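Local coordinates for putative DNA binding protein (Bacteroides thetaiotaomicron VPI-5482, PDB 3HTN) that binds metal ions and, as a member of the PCC domain family, is a putative DNA-binding protein, at residues E27-K30 with A31-F35. Numbering follows the deposited sequence.
Sequences EIVK and ALNAF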
loop_
_atom_site.group_PDB
_atom_site.type_symbol
_atom_site.label_atom_id
_atom_site.label_comp_id
_atom_site.label_asym_id
_atom_site.label_seq_id
_atom_site.Cartn_x
_atom_site.Cartn_y
_atom_site.Cartn_z
ATOM N N GLU A 27 -3.638 16.861 12.802
ATOM C CA GLU A 27 -3.456 16.854 11.364
ATOM C C GLU A 27 -2.240 15.963 11.069
ATOM O O GLU A 27 -1.114 16.247 11.502
ATOM C CB GLU A 27 -3.332 18.279 10.804
ATOM C CG GLU A 27 -3.650 18.335 9.317
ATOM C CD GLU A 27 -2.524 17.832 8.482
ATOM O OE1 GLU A 27 -1.459 18.479 8.512
ATOM O OE2 GLU A 27 -2.699 16.793 7.846
ATOM N N ILE A 28 -2.500 14.903 10.316
ATOM C CA ILE A 28 -1.533 13.805 10.131
ATOM C C ILE A 28 -0.270 14.188 9.356
ATOM O O ILE A 28 0.836 13.719 9.665
ATOM C CB ILE A 28 -2.250 12.613 9.469
ATOM C CG1 ILE A 28 -3.277 12.026 10.442
ATOM C CG2 ILE A 28 -1.267 11.522 9.012
ATOM C CD1 ILE A 28 -4.249 11.034 9.806
ATOM N N VAL A 29 -0.428 15.037 8.344
ATOM C CA VAL A 29 0.697 15.419 7.499
ATOM C C VAL A 29 1.674 16.290 8.287
ATOM O O VAL A 29 2.875 16.027 8.286
ATOM C CB VAL A 29 0.226 16.081 6.184
ATOM C CG1 VAL A 29 1.436 16.552 5.381
ATOM C CG2 VAL A 29 -0.649 15.125 5.384
ATOM N N LYS A 30 1.141 17.264 9.026
ATOM C CA LYS A 30 1.926 18.095 9.926
ATOM C C LYS A 30 2.673 17.218 10.942
ATOM O O LYS A 30 3.854 17.421 11.200
ATOM C CB LYS A 30 1.005 19.065 10.668
ATOM C CG LYS A 30 1.695 20.094 11.590
ATOM C CD LYS A 30 0.672 20.893 12.375
ATOM C CE LYS A 30 1.339 21.745 13.463
ATOM N NZ LYS A 30 0.330 22.479 14.305
ATOM N N ALA A 31 1.968 16.257 11.524
ATOM C CA ALA A 31 2.565 15.377 12.513
ATOM C C ALA A 31 3.681 14.529 11.922
ATOM O O ALA A 31 4.750 14.382 12.515
ATOM C CB ALA A 31 1.505 14.493 13.178
ATOM N N LEU A 32 3.439 13.950 10.760
ATOM C CA LEU A 32 4.486 13.133 10.122
ATOM C C LEU A 32 5.696 13.960 9.756
ATOM O O LEU A 32 6.836 13.491 9.909
ATOM C CB LEU A 32 3.944 12.382 8.912
ATOM C CG LEU A 32 2.947 11.271 9.229
ATOM C CD1 LEU A 32 2.186 10.841 7.977
ATOM C CD2 LEU A 32 3.603 10.027 9.874
ATOM N N ASN A 33 5.477 15.176 9.264
ATOM C CA ASN A 33 6.588 16.084 8.969
ATOM C C ASN A 33 7.408 16.317 10.224
ATOM O O ASN A 33 8.629 16.135 10.225
ATOM C CB ASN A 33 6.092 17.433 8.413
ATOM C CG ASN A 33 5.841 17.396 6.919
ATOM O OD1 ASN A 33 6.776 17.411 6.122
ATOM N ND2 ASN A 33 4.580 17.378 6.534
ATOM N N ALA A 34 6.713 16.653 11.306
ATOM C CA ALA A 34 7.353 16.946 12.590
ATOM C C ALA A 34 8.148 15.744 13.120
ATOM O O ALA A 34 9.259 15.909 13.652
ATOM C CB ALA A 34 6.302 17.375 13.601
ATOM N N PHE A 35 7.591 14.544 12.949
ATOM C CA PHE A 35 8.277 13.337 13.340
ATOM C C PHE A 35 9.597 13.149 12.597
ATOM O O PHE A 35 10.620 12.895 13.196
ATOM C CB PHE A 35 7.397 12.118 13.089
ATOM C CG PHE A 35 8.063 10.870 13.491
ATOM C CD1 PHE A 35 8.133 10.547 14.814
ATOM C CD2 PHE A 35 8.704 10.063 12.560
ATOM C CE1 PHE A 35 8.808 9.427 15.227
ATOM C CE2 PHE A 35 9.393 8.966 12.967
ATOM C CZ PHE A 35 9.427 8.633 14.298
#
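Val29 O and Asn33 meet twice in the first turns of helix 28-39. The backbone Asn33 N gives Val29 O an ordinary helical bond, while in one of the two conformers of Asn33 its ND2 adds a second at 2.8 Å to the same Val29 O. This extra bond is bent, 137° at the hydrogen, and its donor stands well above the carbonyl plane, whereas the backbone N lies closer to it. In that conformer Asn33 holds CG anti to its carbonyl carbon (chi1 -84°), which folds the short amide back over the preceding turn; Val29 CG1 lies alongside ND2. The i to i+4 main-chain bonds of the helix also run from Ala31 N to Glu27 O, Leu32 N to Ile28 O and Ala34 N to Lys30 O.

Apolar contact follows one helix face: in one of two Ile28 conformers, Ile28 CG2 touches Leu32 CD1 at 3.7 Å, the two branched chains pointing the same way, and both also pack on Ile22 of strand 17-22. The small Ala31, one methyl long, allows close approach to that strand as well. Lys30 stretches its chain outward on the exposed side, as suits a charged end.

Glu27 caps the start of the helix. Its carboxylate bridges two first-turn amides, which lack a preceding helical turn to bond to, Lys30 N reaching Glu27 OE1 at 2.9 Å and Val29 N reaching Glu27 OE2 at 2.9 Å, each from above the carboxylate plane. The negative group probably also interacts favourably with the helix dipole. OE2 additionally accepts from Ala115 N, tying the cap to strand 107-117. Together these form an N-capped amphipathic helix packed against the antiparallel sheet of the PCC domain.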